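Local coordinates for protein endo-1,3-beta-glucanase, family GH16 (Zobellia galactanivorans, PDB 4CRQ) that probably hydrolyses internal beta-1,3-glucosidic bonds of laminarin through this calcium-binding GH16 catalytic module of a longer, modular enzyme, at residues Asp9-Asp12 and Asp18-Phe21; Asn28-Gly31 and Tyr37-Arg40; Thr53-Asn58 and Gln63-Arg68; Val148-Ser151 and Tyr156-Tyr159. The protein carries 1 engineered substitution. All blocks are in the same frame, centred on the assembly; numbering follows the deposited sequence.

Interaction 1: Asp9-Asp12 and Asp18-Phe21; sequences DEFD and DWVF. With CA (calcium ion), chain C.
Asp9 and Trp19 touch through their side chains alone, for the backbones come no nearer than 8.5 Å, between Asp9 CA and Asp18 CA, as the chain leaves strand 4-9 and comes back toward strand 20-22. The indole NE1 of Trp19 donates to Asp9 OD2 at 2.9 Å; the acceptor lies close to the indole plane, but the bond is bent (134° at the hydrogen). With CG anti to the backbone N (chi1 -165°), the Asp9 carboxylate reaches across to the indole while OD1 turns back to accept from Phe11 N at 3.0 Å, closing an Asx turn. Trp19 also touches Val227 of strand 220-231, Met69 of strand 62-70, and Ile198 and Leu200 of strand 196-204, inside the beta-jelly-roll sandwich of GH16 enzymes. Water 1 and Gly16 N also donate to OD2, three donors in all, and the water links it to Asp18 N. Without this carboxylate, as with a leucine here, the indole N-H and the Phe11 amide would probably lose their acceptor. Phe11 sets CZ 4.2 Å from Trp19 CZ2, the two rings inclined obliquely. Next to the turn, Glu10 O binds the calcium ion at 2.3 Å, together with Gly48 O, Asp225 O and waters.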
loop_
_atom_site.group_PDB
_atom_site.type_symbol
_atom_site.label_atom_id
_atom_site.label_comp_id
_atom_site.label_asym_id
_atom_site.label_seq_id
_atom_site.Cartn_x
_atom_site.Cartn_y
_atom_site.Cartn_z
ATOM N N ASP A 9 3.235 -14.063 4.096
ATOM C CA ASP A 9 3.994 -14.403 2.906
ATOM C C ASP A 9 5.412 -13.963 3.260
ATOM O O ASP A 9 5.659 -12.759 3.410
ATOM C CB ASP A 9 3.516 -13.741 1.596
ATOM C CG ASP A 9 4.126 -14.431 0.366
ATOM O OD1 ASP A 9 5.216 -15.069 0.498
ATOM O OD2 ASP A 9 3.529 -14.359 -0.717
ATOM N N GLU A 10 6.325 -14.924 3.420
ATOM C CA GLU A 10 7.736 -14.676 3.781
ATOM C C GLU A 10 8.641 -14.502 2.550
ATOM O O GLU A 10 9.816 -14.163 2.708
ATOM C CB GLU A 10 8.283 -15.838 4.631
ATOM C CG GLU A 10 7.512 -16.066 5.930
ATOM C CD GLU A 10 7.551 -14.881 6.889
ATOM O OE1 GLU A 10 8.656 -14.315 7.091
ATOM O OE2 GLU A 10 6.492 -14.522 7.451
ATOM N N PHE A 11 8.108 -14.754 1.343
ATOM C CA PHE A 11 8.891 -14.632 0.098
ATOM C C PHE A 11 10.214 -15.429 0.145
ATOM O O PHE A 11 11.244 -14.940 -0.331
ATOM C CB PHE A 11 9.111 -13.123 -0.242
ATOM C CG PHE A 11 7.821 -12.352 -0.369
ATOM C CD1 PHE A 11 6.937 -12.612 -1.424
ATOM C CD2 PHE A 11 7.478 -11.386 0.584
ATOM C CE1 PHE A 11 5.740 -11.908 -1.533
ATOM C CE2 PHE A 11 6.278 -10.647 0.479
ATOM C CZ PHE A 11 5.404 -10.934 -0.585
ATOM N N ASP A 12 10.192 -16.649 0.717
ATOM C CA ASP A 12 11.444 -17.418 0.853
ATOM C C ASP A 12 12.174 -17.630 -0.471
ATOM O O ASP A 12 13.362 -17.303 -0.586
ATOM C CB ASP A 12 11.221 -18.769 1.546
ATOM C CG ASP A 12 10.806 -18.637 3.002
ATOM O OD1 ASP A 12 11.070 -17.616 3.671
ATOM O OD2 ASP A 12 10.199 -19.609 3.499
ATOM N N ASP A 18 -1.272 -16.289 -2.827
ATOM C CA ASP A 18 -2.413 -15.374 -2.558
ATOM C C ASP A 18 -2.359 -14.021 -3.253
ATOM O O ASP A 18 -3.166 -13.152 -2.973
ATOM C CB ASP A 18 -2.631 -15.250 -1.036
ATOM C CG ASP A 18 -2.951 -16.579 -0.416
ATOM O OD1 ASP A 18 -3.882 -17.240 -0.922
ATOM O OD2 ASP A 18 -2.273 -16.979 0.553
ATOM N N TRP A 19 -1.418 -13.873 -4.178
ATOM C CA TRP A 19 -1.275 -12.622 -4.915
ATOM C C TRP A 19 -1.706 -12.677 -6.354
ATOM O O TRP A 19 -1.416 -13.641 -7.068
ATOM C CB TRP A 19 0.178 -12.176 -4.870
ATOM C CG TRP A 19 0.705 -11.944 -3.477
ATOM C CD1 TRP A 19 1.445 -12.825 -2.692
ATOM C CD2 TRP A 19 0.555 -10.725 -2.650
ATOM N NE1 TRP A 19 1.757 -12.255 -1.477
ATOM C CE2 TRP A 19 1.252 -11.003 -1.385
ATOM C CE3 TRP A 19 -0.066 -9.471 -2.828
ATOM C CZ2 TRP A 19 1.320 -10.056 -0.350
ATOM C CZ3 TRP A 19 0.006 -8.532 -1.780
ATOM C CH2 TRP A 19 0.687 -8.821 -0.568
ATOM N N VAL A 20 -2.396 -11.617 -6.766
ATOM C CA VAL A 20 -2.846 -11.353 -8.137
ATOM C C VAL A 20 -2.070 -10.133 -8.598
ATOM O O VAL A 20 -1.930 -9.147 -7.839
ATOM C CB VAL A 20 -4.376 -11.076 -8.167
ATOM C CG1 VAL A 20 -4.871 -10.588 -9.528
ATOM C CG2 VAL A 20 -5.131 -12.325 -7.728
ATOM N N PHE A 21 -1.580 -10.168 -9.831
ATOM C CA PHE A 21 -0.791 -9.062 -10.396
ATOM C C PHE A 21 -1.662 -8.232 -11.302
ATOM O O PHE A 21 -2.404 -8.773 -12.116
ATOM C CB PHE A 21 0.416 -9.628 -11.144
ATOM C CG PHE A 21 1.340 -10.377 -10.235
ATOM C CD1 PHE A 21 1.109 -11.742 -9.952
ATOM C CD2 PHE A 21 2.429 -9.731 -9.629
ATOM C CE1 PHE A 21 1.948 -12.451 -9.090
ATOM C CE2 PHE A 21 3.278 -10.446 -8.763
ATOM C CZ PHE A 21 3.035 -11.800 -8.493
HETATM CA CA CA C . 11.554 -12.969 3.691
HETATM O O HOH W 1 0.739 -15.514 -0.738
HETATM O O HOH W 2 10.892 -13.505 5.864
HETATM O O HOH W 3 12.314 -15.418 3.406
HETATM O O HOH W 4 13.914 -13.539 4.418
#

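Interaction 2: Asn28-Gly31 and Tyr37-Arg40; sequences NGWG and YYRR
Trp30 and Tyr38 meet through one side of the phenol ring: Tyr38 CD2 lies 3.3 Å from Trp30 NE1 and 3.6 Å from Trp30 CE2, above one face of the indole and displaced toward its rim. Tyr38 CE2 follows over the same five-membered ring, 3.7 Å from Trp30 CD1. The ring planes are inclined at 59° with centroids 4.9 Å apart, an oblique packing that is neither a parallel stack nor a T. Both side chains place CG anti to the carbonyl carbon (chi1 -66° in Trp30, -72° in Tyr38), which swings each ring out from its backbone toward the other. The next shell fixes the pair. Trp30 NE1 donates to Gly24 O, and the backbone of Tyr38 is hydrogen-bonded to the same glycine, so Gly24 ties the indole and the strand together. Tyr38 OH reaches Asn201 ND2 in a weak hydrogen bond, and both rings rest on Arg68 of strand 62-70. Trp30 also lies about 4 Å from an acetate ion, probably from the crystallisation liquor. The short, weakly bonded helical turn at 29-33 is thus packed by one aromatic pair onto strand 36-38, which runs parallel to strand 62-70 in the beta sandwich expected of a GH16 catalytic domain.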
loop_
_atom_site.group_PDB
_atom_site.type_symbol
_atom_site.label_atom_id
_atom_site.label_comp_id
_atom_site.label_asym_id
_atom_site.label_seq_id
_atom_site.Cartn_x
_atom_site.Cartn_y
_atom_site.Cartn_z
ATOM N N ASN A 28 -7.239 6.611 -15.982
ATOM C CA ASN A 28 -6.542 7.886 -15.694
ATOM C C ASN A 28 -5.325 7.674 -14.757
ATOM O O ASN A 28 -5.178 8.374 -13.727
ATOM C CB ASN A 28 -7.505 8.929 -15.101
ATOM C CG ASN A 28 -8.576 9.393 -16.071
ATOM O OD1 ASN A 28 -9.686 9.692 -15.648
ATOM N ND2 ASN A 28 -8.260 9.460 -17.362
ATOM N N GLY A 29 -4.475 6.706 -15.110
ATOM C CA GLY A 29 -3.275 6.420 -14.309
ATOM C C GLY A 29 -3.645 6.008 -12.890
ATOM O O GLY A 29 -3.279 6.702 -11.935
ATOM N N TRP A 30 -4.396 4.915 -12.780
ATOM C CA TRP A 30 -4.824 4.323 -11.495
ATOM C C TRP A 30 -5.510 5.352 -10.634
ATOM O O TRP A 30 -5.371 5.356 -9.417
ATOM C CB TRP A 30 -3.641 3.606 -10.812
ATOM C CG TRP A 30 -3.260 2.428 -11.665
ATOM C CD1 TRP A 30 -2.276 2.382 -12.644
ATOM C CD2 TRP A 30 -3.875 1.117 -11.673
ATOM N NE1 TRP A 30 -2.232 1.153 -13.228
ATOM C CE2 TRP A 30 -3.166 0.348 -12.700
ATOM C CE3 TRP A 30 -4.904 0.511 -10.956
ATOM C CZ2 TRP A 30 -3.482 -0.968 -12.984
ATOM C CZ3 TRP A 30 -5.224 -0.824 -11.244
ATOM C CH2 TRP A 30 -4.525 -1.551 -12.231
ATOM N N GLY A 31 -6.256 6.230 -11.307
ATOM C CA GLY A 31 -7.027 7.328 -10.699
ATOM C C GLY A 31 -6.221 8.488 -10.137
ATOM O O GLY A 31 -6.799 9.370 -9.493
ATOM N N TYR A 37 3.348 1.848 -16.306
ATOM C CA TYR A 37 2.553 0.752 -16.806
ATOM C C TYR A 37 2.932 -0.501 -15.961
ATOM O O TYR A 37 4.095 -0.923 -16.005
ATOM C CB TYR A 37 2.840 0.536 -18.290
ATOM C CG TYR A 37 1.979 -0.485 -19.016
ATOM C CD1 TYR A 37 2.074 -1.887 -18.750
ATOM C CD2 TYR A 37 1.075 -0.067 -20.006
ATOM C CE1 TYR A 37 1.276 -2.819 -19.435
ATOM C CE2 TYR A 37 0.279 -0.999 -20.692
ATOM C CZ TYR A 37 0.389 -2.359 -20.413
ATOM O OH TYR A 37 -0.402 -3.235 -21.098
ATOM N N TYR A 38 1.997 -1.073 -15.180
ATOM C CA TYR A 38 2.334 -2.237 -14.369
ATOM C C TYR A 38 2.461 -3.486 -15.212
ATOM O O TYR A 38 1.694 -3.704 -16.144
ATOM C CB TYR A 38 1.273 -2.404 -13.312
ATOM C CG TYR A 38 1.295 -1.365 -12.181
ATOM C CD1 TYR A 38 2.483 -1.110 -11.460
ATOM C CD2 TYR A 38 0.128 -0.664 -11.814
ATOM C CE1 TYR A 38 2.526 -0.201 -10.404
ATOM C CE2 TYR A 38 0.150 0.259 -10.770
ATOM C CZ TYR A 38 1.347 0.482 -10.070
ATOM O OH TYR A 38 1.404 1.369 -9.026
ATOM N N ARG A 39 3.462 -4.299 -14.877
ATOM C CA ARG A 39 3.692 -5.629 -15.532
ATOM C C ARG A 39 4.071 -6.672 -14.514
ATOM O O ARG A 39 4.629 -6.354 -13.447
ATOM C CB ARG A 39 4.802 -5.512 -16.590
ATOM C CG ARG A 39 4.546 -4.367 -17.612
ATOM C CD ARG A 39 5.409 -4.549 -18.858
ATOM N NE ARG A 39 5.000 -5.751 -19.610
ATOM C CZ ARG A 39 5.824 -6.559 -20.303
ATOM N NH1 ARG A 39 7.145 -6.314 -20.353
ATOM N NH2 ARG A 39 5.341 -7.609 -20.962
ATOM N N ARG A 40 3.785 -7.927 -14.848
ATOM C CA ARG A 40 4.143 -9.043 -13.995
ATOM C C ARG A 40 5.677 -9.121 -13.840
ATOM O O ARG A 40 6.164 -9.422 -12.734
ATOM C CB ARG A 40 3.609 -10.368 -14.573
ATOM C CG ARG A 40 4.097 -11.632 -13.874
ATOM C CD ARG A 40 3.571 -11.713 -12.448
ATOM N NE ARG A 40 4.039 -12.891 -11.708
ATOM C CZ ARG A 40 5.214 -12.961 -11.075
ATOM N NH1 ARG A 40 6.101 -11.942 -11.069
ATOM N NH2 ARG A 40 5.509 -14.086 -10.431
#

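Interaction 3: Thr53-Asn58 and Gln63-Arg68; sequences TAKHEN and QYTSAR. With ACT (acetate ion), chain F.
Lys55 and Thr65 form the antiparallel hydrogen-bonded pair at the middle of this contact, Lys55 N to Thr65 O at 2.8 Å and Thr65 N to Lys55 O at 3.1 Å. His56 and Tyr64 follow as a non-hydrogen-bonded pair, and Glu57 N donates to Gln63 O from well above that carbonyl's plane. The tight part lies on the Thr65 side. Thr65 OG1, held between the backbone N and the carbonyl carbon (chi1 57°), donates to Glu57 OE1 at 2.7 Å, meeting the carboxylate from above its plane; Thr65 CG2 packs 3.4 Å from Glu57 OE1. Asn42 ND2 bonds to OG1 too, and Lys55 CB comes within 3.6 Å of Thr65 OG1 as the two side chains cross at a slant. Were Glu57 replaced by an alanine, the buried Thr65 hydroxyl is likely to lose its acceptor, and Arg39 its weak, long ion pair. The other side is looser and wetter: Gln63 O lies at the edge of the His56 ring, 3.2 Å from its CD2, and Asn58 OD1 touches Gln63 CB. Water 5 links the polar ends, His56 NE2, Asn58 OD1 and Gln63 OE1. Farther along, Arg68 NH2 donates to an acetate oxygen at 3.0 Å, while its NE forms a salt bridge with Glu22. Strands 49-59 and 62-70 make a beta hairpin of the GH16 sandwich, running nearly antiparallel, their N-to-C directions 159° apart in this part.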
loop_
_atom_site.group_PDB
_atom_site.type_symbol
_atom_site.label_atom_id
_atom_site.label_comp_id
_atom_site.label_asym_id
_atom_site.label_seq_id
_atom_site.Cartn_x
_atom_site.Cartn_y
_atom_site.Cartn_z
ATOM N N THR A 53 10.373 -3.677 -8.835
ATOM C CA THR A 53 11.325 -2.797 -9.509
ATOM C C THR A 53 10.632 -1.819 -10.445
ATOM O O THR A 53 9.893 -2.252 -11.332
ATOM C CB THR A 53 12.381 -3.623 -10.311
ATOM O OG1 THR A 53 13.018 -4.567 -9.443
ATOM C CG2 THR A 53 13.451 -2.702 -10.941
ATOM N N ALA A 54 10.857 -0.516 -10.234
ATOM C CA ALA A 54 10.386 0.534 -11.148
ATOM C C ALA A 54 11.508 0.787 -12.153
ATOM O O ALA A 54 12.668 0.968 -11.743
ATOM C CB ALA A 54 10.034 1.820 -10.398
ATOM N N LYS A 55 11.175 0.789 -13.445
ATOM C CA LYS A 55 12.163 0.922 -14.505
ATOM C C LYS A 55 11.803 2.033 -15.422
ATOM O O LYS A 55 10.617 2.331 -15.625
ATOM C CB LYS A 55 12.207 -0.374 -15.361
ATOM C CG LYS A 55 12.549 -1.699 -14.634
ATOM C CD LYS A 55 12.465 -2.951 -15.545
ATOM C CE LYS A 55 12.539 -4.258 -14.762
ATOM N NZ LYS A 55 12.558 -5.419 -15.710
ATOM N N HIS A 56 12.843 2.640 -15.984
ATOM C CA HIS A 56 12.688 3.538 -17.099
ATOM C C HIS A 56 12.641 2.609 -18.302
ATOM O O HIS A 56 13.672 2.089 -18.730
ATOM C CB HIS A 56 13.829 4.546 -17.146
ATOM C CG HIS A 56 13.739 5.486 -18.313
ATOM N ND1 HIS A 56 14.795 6.189 -18.789
ATOM C CD2 HIS A 56 12.658 5.815 -19.116
ATOM C CE1 HIS A 56 14.406 6.932 -19.834
ATOM N NE2 HIS A 56 13.100 6.711 -20.043
ATOM N N GLU A 57 11.439 2.378 -18.836
ATOM C CA GLU A 57 11.217 1.410 -19.899
ATOM C C GLU A 57 9.993 1.805 -20.682
ATOM O O GLU A 57 8.909 1.907 -20.097
ATOM C CB GLU A 57 11.021 -0.011 -19.293
ATOM C CG GLU A 57 10.624 -1.076 -20.320
ATOM C CD GLU A 57 10.130 -2.387 -19.738
ATOM O OE1 GLU A 57 10.157 -2.551 -18.493
ATOM O OE2 GLU A 57 9.707 -3.261 -20.562
ATOM N N ASN A 58 10.154 2.012 -21.989
ATOM C CA ASN A 58 9.020 2.402 -22.836
ATOM C C ASN A 58 8.128 1.185 -23.065
ATOM O O ASN A 58 8.605 0.150 -23.553
ATOM C CB ASN A 58 9.528 3.033 -24.140
ATOM C CG ASN A 58 10.288 4.331 -23.904
ATOM O OD1 ASN A 58 9.895 5.155 -23.083
ATOM N ND2 ASN A 58 11.381 4.522 -24.632
ATOM N N GLN A 63 6.410 5.548 -20.212
ATOM C CA GLN A 63 7.878 5.455 -20.200
ATOM C C GLN A 63 8.409 4.782 -18.931
ATOM O O GLN A 63 9.629 4.740 -18.760
ATOM C CB GLN A 63 8.559 6.805 -20.509
ATOM C CG GLN A 63 8.653 7.758 -19.370
ATOM C CD GLN A 63 9.263 9.093 -19.722
ATOM O OE1 GLN A 63 10.388 9.221 -20.216
ATOM N NE2 GLN A 63 8.510 10.105 -19.440
ATOM N N TYR A 64 7.529 4.245 -18.071
ATOM C CA TYR A 64 7.962 3.523 -16.850
ATOM C C TYR A 64 7.164 2.251 -16.708
ATOM O O TYR A 64 6.000 2.214 -17.098
ATOM C CB TYR A 64 7.769 4.359 -15.560
ATOM C CG TYR A 64 8.367 5.762 -15.707
ATOM C CD1 TYR A 64 9.770 5.965 -15.667
ATOM C CD2 TYR A 64 7.544 6.886 -15.910
ATOM C CE1 TYR A 64 10.323 7.250 -15.812
ATOM C CE2 TYR A 64 8.084 8.182 -16.054
ATOM C CZ TYR A 64 9.469 8.344 -16.009
ATOM O OH TYR A 64 10.037 9.581 -16.159
ATOM N N THR A 65 7.799 1.246 -16.132
ATOM C CA THR A 65 7.108 0.026 -15.723
ATOM C C THR A 65 7.370 -0.211 -14.247
ATOM O O THR A 65 8.397 0.223 -13.711
ATOM C CB THR A 65 7.533 -1.214 -16.550
ATOM O OG1 THR A 65 8.958 -1.375 -16.434
ATOM C CG2 THR A 65 7.096 -1.085 -18.034
ATOM N N SER A 66 6.439 -0.906 -13.580
ATOM C CA SER A 66 6.609 -1.274 -12.179
ATOM C C SER A 66 5.631 -2.424 -11.927
ATOM O O SER A 66 5.110 -3.001 -12.906
ATOM C CB SER A 66 6.333 -0.071 -11.273
ATOM O OG SER A 66 6.711 -0.365 -9.926
ATOM N N ALA A 67 5.375 -2.760 -10.659
ATOM C CA ALA A 67 4.425 -3.813 -10.324
ATOM C C ALA A 67 3.442 -3.371 -9.263
ATOM O O ALA A 67 3.748 -2.511 -8.445
ATOM C CB ALA A 67 5.146 -5.069 -9.859
ATOM N N ARG A 68 2.257 -3.969 -9.317
ATOM C CA ARG A 68 1.179 -3.765 -8.365
ATOM C C ARG A 68 0.538 -5.131 -8.144
ATOM O O ARG A 68 0.139 -5.802 -9.105
ATOM C CB ARG A 68 0.160 -2.735 -8.883
ATOM C CG ARG A 68 -1.086 -2.586 -7.999
ATOM C CD ARG A 68 -1.866 -1.332 -8.398
ATOM N NE ARG A 68 -3.246 -1.334 -7.890
ATOM C CZ ARG A 68 -3.985 -0.234 -7.668
ATOM N NH1 ARG A 68 -3.465 0.987 -7.867
ATOM N NH2 ARG A 68 -5.230 -0.360 -7.229
HETATM C C ACT F . -8.149 -2.975 -7.701
HETATM O O ACT F . -6.922 -2.788 -7.835
HETATM O OXT ACT F . -8.831 -3.872 -8.272
HETATM C CH3 ACT F . -8.838 -2.043 -6.786
HETATM O O HOH W 5 11.522 7.345 -22.223
#

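Interaction 4: Val148-Ser151 and Tyr156-Tyr159; sequences VGVS and YHIY
Val150 packs against His157 and Tyr159 where the chain leaves strand 141-149 and returns as strand 156-163, two strands of the GH16 beta sandwich that are joined here by side chains, their nearest CA atoms 8.8 Å apart (Val150 to His157). The main interaction is CH-pi. Val150 CG1 sits over one face of the imidazole, 3.7 Å from the ring centroid and 20° off the normal, shifted toward the NE2 side of the rim. This methyl is anti to the backbone N (chi1 176°), which sends it across the gap between the segments, and chi2 of -86° in His157 turns the imidazole face to the methyl. Apolar packing completes the contact: Val172 of strand 167-172 and Thr128 of strand 127-135 touch both Val150 and Tyr159, so the valine and the tyrosine share these two neighbours. Polar bonds hold the imidazole from outside the two segments. Its ND1 is hydrogen-bonded to Asp173 OD2 and its NE2 to Asp152 O, so both nitrogens are engaged and the ring's rotation is fixed beneath the methyl. The carboxylate of Asp173 also accepts from Ile158 N, tying this anchor to the strand itself. The backbones bond to other neighbours, Val150 to Leu126 and His157 to Ile86. Tyr159 comes in with its phenol end, OH standing 4.1 Å from Val150 CG1.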
loop_
_atom_site.group_PDB
_atom_site.type_symbol
_atom_site.label_atom_id
_atom_site.label_comp_id
_atom_site.label_asym_id
_atom_site.label_seq_id
_atom_site.Cartn_x
_atom_site.Cartn_y
_atom_site.Cartn_z
ATOM N N VAL A 148 5.045 10.471 9.878
ATOM C CA VAL A 148 6.051 10.306 10.914
ATOM C C VAL A 148 7.418 10.375 10.248
ATOM O O VAL A 148 7.597 9.871 9.123
ATOM C CB VAL A 148 5.865 8.971 11.718
ATOM C CG1 VAL A 148 5.975 7.700 10.846
ATOM C CG2 VAL A 148 6.818 8.909 12.919
ATOM N N GLY A 149 8.384 10.980 10.933
ATOM C CA GLY A 149 9.753 11.043 10.422
ATOM C C GLY A 149 10.377 9.649 10.413
ATOM O O GLY A 149 10.224 8.893 11.374
ATOM N N VAL A 150 11.059 9.308 9.321
ATOM C CA VAL A 150 11.792 8.042 9.189
ATOM C C VAL A 150 13.174 8.483 8.681
ATOM O O VAL A 150 13.268 8.897 7.507
ATOM C CB VAL A 150 11.074 7.034 8.245
ATOM C CG1 VAL A 150 11.905 5.761 8.056
ATOM C CG2 VAL A 150 9.669 6.691 8.746
ATOM N N SER A 151 14.224 8.389 9.524
ATOM C CA SER A 151 15.593 8.878 9.203
ATOM C C SER A 151 16.213 8.317 7.909
ATOM O O SER A 151 16.766 9.070 7.073
ATOM C CB SER A 151 16.567 8.618 10.376
ATOM O OG SER A 151 16.065 9.064 11.628
ATOM N N TYR A 156 15.593 -1.330 6.360
ATOM C CA TYR A 156 14.313 -1.970 6.696
ATOM C C TYR A 156 13.641 -1.259 7.886
ATOM O O TYR A 156 14.314 -0.838 8.837
ATOM C CB TYR A 156 14.456 -3.447 7.039
ATOM C CG TYR A 156 14.717 -4.271 5.808
ATOM C CD1 TYR A 156 13.653 -4.697 4.978
ATOM C CD2 TYR A 156 16.035 -4.635 5.460
ATOM C CE1 TYR A 156 13.894 -5.457 3.834
ATOM C CE2 TYR A 156 16.296 -5.391 4.330
ATOM C CZ TYR A 156 15.241 -5.817 3.514
ATOM O OH TYR A 156 15.574 -6.587 2.407
ATOM N N HIS A 157 12.311 -1.144 7.800
ATOM C CA HIS A 157 11.463 -0.709 8.909
ATOM C C HIS A 157 10.232 -1.567 8.940
ATOM O O HIS A 157 9.870 -2.177 7.919
ATOM C CB HIS A 157 11.081 0.758 8.776
ATOM C CG HIS A 157 12.268 1.686 8.860
ATOM N ND1 HIS A 157 12.758 2.143 10.041
ATOM C CD2 HIS A 157 13.081 2.222 7.865
ATOM C CE1 HIS A 157 13.830 2.943 9.799
ATOM N NE2 HIS A 157 14.026 2.989 8.479
ATOM N N ILE A 158 9.568 -1.617 10.088
ATOM C CA ILE A 158 8.299 -2.346 10.217
ATOM C C ILE A 158 7.159 -1.327 10.086
ATOM O O ILE A 158 7.089 -0.363 10.869
ATOM C CB ILE A 158 8.169 -3.059 11.577
ATOM C CG1 ILE A 158 9.444 -3.890 11.911
ATOM C CG2 ILE A 158 6.865 -3.883 11.629
ATOM C CD1 ILE A 158 9.824 -5.014 10.939
ATOM N N TYR A 159 6.270 -1.542 9.103
ATOM C CA TYR A 159 5.105 -0.663 8.922
ATOM C C TYR A 159 3.870 -1.455 9.279
ATOM O O TYR A 159 3.675 -2.545 8.715
ATOM C CB TYR A 159 5.025 -0.193 7.484
ATOM C CG TYR A 159 6.251 0.610 7.096
ATOM C CD1 TYR A 159 6.343 1.972 7.444
ATOM C CD2 TYR A 159 7.332 0.014 6.397
ATOM C CE1 TYR A 159 7.461 2.711 7.107
ATOM C CE2 TYR A 159 8.468 0.767 6.046
ATOM C CZ TYR A 159 8.530 2.123 6.401
ATOM O OH TYR A 159 9.609 2.930 6.085
#

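Interactions 2 and 3 are the closest neighbours, their centres 10 Å apart, and they share strand pairing: Tyr37 N lies 2.8 Å from Tyr64 O and Arg39 N 2.9 Å from Ser66 O, both probable hydrogen bonds. Arg68 of interaction 3 also meets the indole of interaction 2, NH1 to Trp30 CE3 at 3.4 Å, beside the acetate. Interaction 1 touches interaction 2 where Arg40 NE lies 3.4 Å from Phe21 CE1 in a cation-pi contact, and it alone holds a calcium ligand, Glu10. Interaction 4 stands apart, with nearest atoms about 9 Å from interaction 1 and about 17 Å from interaction 2; its Tyr159 side chain is about 14 Å from the calcium ion.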